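Local coordinates for protein putative O-acetylhomoserine (Thiol)-lyase (Campylobacter jejuni, PDB 4OC9) that probably makes homocysteine from O-acetylhomoserine and sulfide with the help of pyridoxal 5'-phosphate, as a member of the trans-sulfuration enzyme family, at residues 295-300 with 406-411; 352-356 with 420-424. One frame throughout, in Å; residues are numbered along the deposited sequence.

Contact 1: residues 295-300 with 406-411; sequences KHSQNA and IGLENS
Three side chains of helix segment 295-300, His-296, Asn-299 and Lys-295, donate hydrogen bonds to successive carbonyls of 406-411, a segment that is loop up to the start of its helix at Ser-411. His-296 ND1 lies 2.8 Å from Ile-406 O, with an N-H...O angle of 168°, and the acceptor is close to the ring plane. Asn-299 spends its amide nitrogen twice: ND2 reaches Gly-407 O at 3.0 Å, nearly straight and in the amide plane, and Glu-409 O at 2.8 Å, where an angle of 128° marks a weak bond. ND2 thus grips two carbonyls two residues apart. Lys-295, its chain bent at chi2 (67°) and again at chi4, brings NZ to 3.2 Å from Leu-408 O, above the carbonyl plane rather than on a lone pair.

Apolar contacts fill in between the polar ones. Leu-408 CD2 sits over the centre of the His-296 ring, 3.6 Å from its centroid, a CH-pi contact, and also meets Lys-295 CB at 3.7 Å. Ile-406 points CG2 at Asn-299 CB (3.4 Å) and lays CG1 against Ala-300 CB.

The contact joins long helix 276-309 to the link between strand 401-405 and helix 411-422, with Asn-410 as N-cap of the latter. Tyr-207, directly after the predicted pyridoxal phosphate lysine Lys-206, meets the His-296 ring edge-to-face, so the contact borders the cofactor-bearing chain. Ser-374 binds Glu-409 OE1, whereas His-12 of a second subunit binds OE2, placing this link at a subunit interface.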
ATOM      1  N   LYS D 295      19.335 -11.349  16.293  1.00 15.66           N
ATOM      2  CA  LYS D 295      19.989 -12.104  15.222  1.00 15.58           C
ATOM      3  C   LYS D 295      21.032 -11.195  14.562  1.00 13.46           C
ATOM      4  O   LYS D 295      22.140 -11.615  14.237  1.00 11.53           O
ATOM      5  CB  LYS D 295      18.993 -12.566  14.158  1.00 17.82           C
ATOM      6  CG  LYS D 295      19.618 -13.401  13.047  1.00 20.45           C
ATOM      7  CD  LYS D 295      20.099 -14.736  13.580  1.00 25.92           C
ATOM      8  CE  LYS D 295      20.771 -15.623  12.522  1.00 31.54           C
ATOM      9  NZ  LYS D 295      19.944 -16.055  11.365  1.00 34.75           N
ATOM     10  N   HIS D 296      20.645  -9.959  14.283  1.00 13.37           N
ATOM     11  CA  HIS D 296      21.585  -9.048  13.679  1.00 12.77           C
ATOM     12  C   HIS D 296      22.850  -9.002  14.537  1.00 12.44           C
ATOM     13  O   HIS D 296      23.968  -9.006  14.001  1.00 11.50           O
ATOM     14  CB  HIS D 296      21.071  -7.609  13.582  1.00 12.51           C
ATOM     15  CG  HIS D 296      20.035  -7.358  12.531  1.00 12.53           C
ATOM     16  ND1 HIS D 296      20.362  -7.206  11.198  1.00 12.31           N
ATOM     17  CD2 HIS D 296      18.733  -7.021  12.635  1.00 11.95           C
ATOM     18  CE1 HIS D 296      19.283  -6.910  10.516  1.00 12.39           C
ATOM     19  NE2 HIS D 296      18.276  -6.804  11.363  1.00 12.88           N
ATOM     20  N   SER D 297      22.647  -8.901  15.848  1.00 11.74           N
ATOM     21  CA  SER D 297      23.758  -8.802  16.809  1.00 12.56           C
ATOM     22  C   SER D 297      24.607 -10.049  16.864  1.00 11.94           C
ATOM     23  O   SER D 297      25.816  -9.982  16.839  1.00 12.32           O
ATOM     24  CB  SER D 297      23.228  -8.415  18.192  1.00 12.32           C
ATOM     25  OG  SER D 297      22.613  -7.121  18.161  1.00 11.84           O
ATOM     26  N   GLN D 298      23.961 -11.183  16.968  1.00 13.58           N
ATOM     27  CA  GLN D 298      24.672 -12.457  17.005  1.00 14.83           C
ATOM     28  C   GLN D 298      25.504 -12.624  15.708  1.00 13.81           C
ATOM     29  O   GLN D 298      26.670 -13.017  15.770  1.00 12.58           O
ATOM     30  CB  GLN D 298      23.677 -13.613  17.157  1.00 15.76           C
ATOM     31  CG  GLN D 298      22.941 -13.611  18.490  1.00 18.23           C
ATOM     32  CD  GLN D 298      21.730 -14.556  18.524  1.00 24.82           C
ATOM     33  OE1 GLN D 298      21.077 -14.800  17.500  1.00 23.49           O
ATOM     34  NE2 GLN D 298      21.380 -15.022  19.717  1.00 28.05           N
ATOM     35  N   ASN D 299      24.893 -12.365  14.548  1.00 11.13           N
ATOM     36  CA  ASN D 299      25.630 -12.469  13.304  1.00 10.31           C
ATOM     37  C   ASN D 299      26.798 -11.500  13.249  1.00 10.89           C
ATOM     38  O   ASN D 299      27.896 -11.874  12.857  1.00 10.25           O
ATOM     39  CB  ASN D 299      24.760 -12.214  12.089  1.00  9.79           C
ATOM     40  CG  ASN D 299      23.849 -13.379  11.740  1.00  9.19           C
ATOM     41  OD1 ASN D 299      24.021 -14.475  12.227  1.00  9.40           O
ATOM     42  ND2 ASN D 299      22.909 -13.141  10.830  1.00  9.00           N
ATOM     43  N   ALA D 300      26.572 -10.253  13.651  1.00 11.29           N
ATOM     44  CA  ALA D 300      27.631  -9.261  13.616  1.00 11.66           C
ATOM     45  C   ALA D 300      28.832  -9.674  14.421  1.00 13.09           C
ATOM     46  O   ALA D 300      29.988  -9.482  14.001  1.00 11.51           O
ATOM     47  CB  ALA D 300      27.122  -7.918  14.108  1.00 12.34           C
ATOM     48  N   ILE D 406      25.265  -5.884   8.951  1.00 10.10           N
ATOM     49  CA  ILE D 406      25.043  -7.302   9.056  1.00 10.47           C
ATOM     50  C   ILE D 406      23.570  -7.652   9.083  1.00 11.80           C
ATOM     51  O   ILE D 406      22.815  -7.177   9.932  1.00 15.07           O
ATOM     52  CB  ILE D 406      25.757  -7.903  10.268  1.00 10.39           C
ATOM     53  CG1 ILE D 406      27.233  -7.499  10.298  1.00 10.11           C
ATOM     54  CG2 ILE D 406      25.616  -9.428  10.261  1.00 10.04           C
ATOM     55  CD1 ILE D 406      28.038  -7.923   9.094  1.00  9.88           C
ATOM     56  N   GLY D 407      23.174  -8.494   8.133  1.00 11.63           N
ATOM     57  CA  GLY D 407      21.789  -8.912   7.978  1.00 12.48           C
ATOM     58  C   GLY D 407      21.361 -10.109   8.779  1.00 12.27           C
ATOM     59  O   GLY D 407      22.001 -10.455   9.765  1.00 14.53           O
ATOM     60  N   LEU D 408      20.280 -10.740   8.338  1.00 11.42           N
ATOM     61  CA  LEU D 408      19.715 -11.902   9.036  1.00 11.87           C
ATOM     62  C   LEU D 408      20.058 -13.223   8.372  1.00 12.93           C
ATOM     63  O   LEU D 408      19.521 -14.238   8.765  1.00 12.55           O
ATOM     64  CB  LEU D 408      18.199 -11.775   9.120  1.00 11.12           C
ATOM     65  CG  LEU D 408      17.638 -10.518   9.805  1.00 11.09           C
ATOM     66  CD1 LEU D 408      16.124 -10.544   9.717  1.00 11.29           C
ATOM     67  CD2 LEU D 408      18.089 -10.432  11.242  1.00 10.75           C
ATOM     68  N   GLU D 409      20.937 -13.199   7.362  1.00 14.12           N
ATOM     69  CA  GLU D 409      21.318 -14.430   6.679  1.00 13.83           C
ATOM     70  C   GLU D 409      22.093 -15.378   7.629  1.00 15.16           C
ATOM     71  O   GLU D 409      22.444 -15.016   8.757  1.00 16.12           O
ATOM     72  CB  GLU D 409      22.240 -14.217   5.468  1.00 13.12           C
ATOM     73  CG  GLU D 409      21.813 -13.277   4.350  1.00 14.11           C
ATOM     74  CD  GLU D 409      22.083 -11.796   4.604  1.00 15.25           C
ATOM     75  OE1 GLU D 409      22.457 -11.373   5.711  1.00 15.66           O
ATOM     76  OE2 GLU D 409      21.971 -11.028   3.632  1.00 17.53           O
ATOM     77  N   ASN D 410      22.353 -16.593   7.164  1.00 14.37           N
ATOM     78  CA  ASN D 410      23.115 -17.556   7.957  1.00 13.68           C
ATOM     79  C   ASN D 410      24.578 -17.064   8.061  1.00 12.78           C
ATOM     80  O   ASN D 410      25.180 -16.722   7.063  1.00 10.58           O
ATOM     81  CB  ASN D 410      23.010 -18.939   7.336  1.00 14.40           C
ATOM     82  CG  ASN D 410      23.868 -19.945   8.044  1.00 16.01           C
ATOM     83  OD1 ASN D 410      25.088 -19.871   7.988  1.00 16.26           O
ATOM     84  ND2 ASN D 410      23.243 -20.961   8.601  1.00 16.38           N
ATOM     85  N   SER D 411      25.106 -17.001   9.279  1.00 13.07           N
ATOM     86  CA  SER D 411      26.464 -16.508   9.515  1.00 13.50           C
ATOM     87  C   SER D 411      27.566 -17.232   8.735  1.00 13.53           C
ATOM     88  O   SER D 411      28.517 -16.605   8.304  1.00 13.54           O
ATOM     89  CB  SER D 411      26.774 -16.464  11.020  1.00 14.33           C
ATOM     90  OG  SER D 411      26.637 -17.751  11.645  1.00 13.13           O
TER

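Contact 2: residues 352-356 with 420-424; sequences HARRI and QAIES
Arg-355 and His-352, one helical turn apart, both reach the C-terminal end of the chain. Followed outward, Arg-355 runs alongside the terminal carboxylate: CB is 3.6 Å from Ser-424 OXT, CG stands farther off, and CD comes back to 3.4 Å from the same oxygen. The bend at chi3 (-57°) turns NE to the carboxylate, 3.2 Å from Ser-424 OXT in a salt bridge whose hydrogen bond is weak, and 3.3 Å from Ser-424 O in a second weak one. The single N-H of NE is shared between the two oxygens, with OXT at the guanidinium edge near its plane, while His-352 CA lies over one face. At the tip, NH2 is 3.8 Å from Ser-424 O, too far for a hydrogen bond.

His-352 makes the straighter bond. With CG anti to the backbone N (chi1 -176°), its NE2 lies 2.8 Å from Ile-422 O at an N-H...O angle of 174°, in the ring plane and on a lone pair. ND1, the other ring nitrogen, accepts a hydrogen bond from Lys-348 N, fixing the ring's rotation. Ile-356 CD1 lies over one face of this ring, offset toward its rim, and packs on Ile-422 CG1 (4.0 Å); Ile-356 CG2 meets Ala-421 CB (4.1 Å).

The contact fastens the C-terminal part of helix 411-422 to helix 350-359, Ile-356 touching Ile-402 of strand 401-405 and Ile-422 meeting Ile-313 before strand 315-317.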
ATOM      1  N   HIS D 352      42.369  -2.841  -2.080  1.00 21.82           N
ATOM      2  CA  HIS D 352      41.828  -4.061  -1.487  1.00 22.17           C
ATOM      3  C   HIS D 352      40.381  -3.828  -1.068  1.00 19.47           C
ATOM      4  O   HIS D 352      39.514  -4.650  -1.342  1.00 18.31           O
ATOM      5  CB  HIS D 352      42.732  -4.550  -0.352  1.00 24.90           C
ATOM      6  CG  HIS D 352      42.315  -5.865   0.256  1.00 29.62           C
ATOM      7  ND1 HIS D 352      42.114  -6.040   1.612  1.00 29.96           N
ATOM      8  CD2 HIS D 352      41.980  -7.047  -0.321  1.00 27.61           C
ATOM      9  CE1 HIS D 352      41.767  -7.291   1.853  1.00 27.28           C
ATOM     10  NE2 HIS D 352      41.655  -7.919   0.695  1.00 29.72           N
ATOM     11  N   ALA D 353      40.117  -2.671  -0.481  1.00 18.44           N
ATOM     12  CA  ALA D 353      38.756  -2.299  -0.052  1.00 19.34           C
ATOM     13  C   ALA D 353      37.765  -2.273  -1.223  1.00 22.47           C
ATOM     14  O   ALA D 353      36.599  -2.639  -1.101  1.00 21.50           O
ATOM     15  CB  ALA D 353      38.769  -0.946   0.605  1.00 17.49           C
ATOM     16  N   ARG D 354      38.277  -1.865  -2.374  1.00 25.11           N
ATOM     17  CA  ARG D 354      37.504  -1.763  -3.570  1.00 25.67           C
ATOM     18  C   ARG D 354      37.265  -3.183  -4.138  1.00 24.60           C
ATOM     19  O   ARG D 354      36.153  -3.497  -4.595  1.00 28.13           O
ATOM     20  CB  ARG D 354      38.296  -0.883  -4.531  1.00 27.21           C
ATOM     21  CG  ARG D 354      37.589  -0.168  -5.638  1.00 29.32           C
ATOM     22  CD  ARG D 354      38.606   0.614  -6.499  1.00 32.09           C
ATOM     23  NE  ARG D 354      37.971   0.710  -7.824  1.00 38.79           N
ATOM     24  CZ  ARG D 354      37.921  -0.288  -8.731  1.00 44.05           C
ATOM     25  NH1 ARG D 354      37.328  -0.115  -9.922  1.00 47.71           N
ATOM     26  NH2 ARG D 354      38.447  -1.484  -8.458  1.00 44.74           N
ATOM     27  N   ARG D 355      38.271  -4.061  -4.135  1.00 25.03           N
ATOM     28  CA  ARG D 355      38.045  -5.425  -4.665  1.00 25.38           C
ATOM     29  C   ARG D 355      36.986  -6.132  -3.861  1.00 22.75           C
ATOM     30  O   ARG D 355      36.183  -6.870  -4.412  1.00 28.32           O
ATOM     31  CB  ARG D 355      39.294  -6.312  -4.718  1.00 28.95           C
ATOM     32  CG  ARG D 355      40.302  -5.938  -5.785  1.00 32.28           C
ATOM     33  CD  ARG D 355      41.405  -6.988  -5.932  1.00 34.68           C
ATOM     34  NE  ARG D 355      42.125  -7.251  -4.681  1.00 39.99           N
ATOM     35  CZ  ARG D 355      43.136  -6.514  -4.206  1.00 46.05           C
ATOM     36  NH1 ARG D 355      43.532  -5.415  -4.832  1.00 51.77           N
ATOM     37  NH2 ARG D 355      43.723  -6.846  -3.064  1.00 47.19           N
ATOM     38  N   ILE D 356      37.030  -5.932  -2.553  1.00 19.36           N
ATOM     39  CA  ILE D 356      36.077  -6.535  -1.652  1.00 17.22           C
ATOM     40  C   ILE D 356      34.678  -6.087  -2.021  1.00 15.37           C
ATOM     41  O   ILE D 356      33.796  -6.925  -2.202  1.00 16.06           O
ATOM     42  CB  ILE D 356      36.389  -6.185  -0.188  1.00 16.65           C
ATOM     43  CG1 ILE D 356      37.700  -6.851   0.252  1.00 15.88           C
ATOM     44  CG2 ILE D 356      35.291  -6.713   0.722  1.00 16.12           C
ATOM     45  CD1 ILE D 356      38.171  -6.444   1.621  1.00 16.33           C
ATOM     46  N   GLN D 420      35.774 -15.093   0.650  1.00 17.11           N
ATOM     47  CA  GLN D 420      36.195 -15.138  -0.761  1.00 19.40           C
ATOM     48  C   GLN D 420      36.488 -13.743  -1.296  1.00 20.00           C
ATOM     49  O   GLN D 420      37.401 -13.572  -2.100  1.00 20.49           O
ATOM     50  CB  GLN D 420      35.226 -15.988  -1.633  1.00 17.43           C
ATOM     51  CG  GLN D 420      33.798 -15.465  -1.796  1.00 18.11           C
ATOM     52  CD  GLN D 420      33.677 -14.283  -2.751  1.00 19.42           C
ATOM     53  OE1 GLN D 420      34.385 -14.207  -3.756  1.00 18.62           O
ATOM     54  NE2 GLN D 420      32.717 -13.410  -2.493  1.00 19.84           N
ATOM     55  N   ALA D 421      35.750 -12.744  -0.832  1.00 21.86           N
ATOM     56  CA  ALA D 421      35.969 -11.375  -1.315  1.00 22.64           C
ATOM     57  C   ALA D 421      37.298 -10.833  -0.808  1.00 24.51           C
ATOM     58  O   ALA D 421      38.098 -10.271  -1.566  1.00 24.59           O
ATOM     59  CB  ALA D 421      34.832 -10.492  -0.904  1.00 23.53           C
ATOM     60  N   ILE D 422      37.541 -11.036   0.463  1.00 23.22           N
ATOM     61  CA  ILE D 422      38.790 -10.605   1.087  1.00 25.24           C
ATOM     62  C   ILE D 422      40.044 -11.269   0.538  1.00 23.15           C
ATOM     63  O   ILE D 422      41.059 -10.622   0.347  1.00 25.80           O
ATOM     64  CB  ILE D 422      38.726 -10.959   2.568  1.00 26.75           C
ATOM     65  CG1 ILE D 422      37.698 -10.073   3.278  1.00 27.88           C
ATOM     66  CG2 ILE D 422      40.077 -10.840   3.221  1.00 28.05           C
ATOM     67  CD1 ILE D 422      37.431 -10.550   4.695  1.00 34.32           C
ATOM     68  N   GLU D 423      39.960 -12.565   0.298  1.00 25.44           N
ATOM     69  CA  GLU D 423      41.088 -13.359  -0.200  1.00 25.53           C
ATOM     70  C   GLU D 423      41.368 -13.170  -1.667  1.00 31.22           C
ATOM     71  O   GLU D 423      42.272 -13.797  -2.187  1.00 32.22           O
ATOM     72  CB  GLU D 423      40.917 -14.828   0.203  1.00 22.30           C
ATOM     73  CG  GLU D 423      40.922 -14.981   1.718  1.00 21.09           C
ATOM     74  CD  GLU D 423      40.630 -16.371   2.199  1.00 19.46           C
ATOM     75  OE1 GLU D 423      40.375 -17.290   1.374  1.00 22.72           O
ATOM     76  OE2 GLU D 423      40.570 -16.553   3.438  1.00 16.43           O
ATOM     77  N   SER D 424      40.505 -12.432  -2.367  1.00 40.28           N
ATOM     78  CA  SER D 424      40.735 -12.104  -3.793  1.00 46.49           C
ATOM     79  C   SER D 424      40.973 -10.617  -3.841  1.00 52.68           C
ATOM     80  O   SER D 424      41.958 -10.228  -3.192  1.00 55.71           O
ATOM     81  CB  SER D 424      39.703 -12.582  -4.835  1.00 45.97           C
ATOM     82  OG  SER D 424      39.795 -13.974  -5.148  1.00 46.22           O
ATOM     83  OXT SER D 424      40.240  -9.809  -4.440  1.00 61.68           O
TER

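Helix 411-422 is common to both contacts: contact 1 holds the loop leading into it and its first residue, contact 2 its C-terminal part and the chain terminus, with centres about 20 Å apart. Contact 1 is closer to the chain's centre, about 21 Å between centres against about 31 Å, with none of its touching residues exposed. Its side-chain donors, a ring, an amide and a lysine, bind loop carbonyls, and it has hydrogen bonds to a second subunit, whereas contact 2 meets a third only through Arg-354. Contact 2 combines a buried histidine bond and isoleucine packing with an exposed terminal carboxylate, where a salt bridge with weak hydrogen bonds lies at the surface.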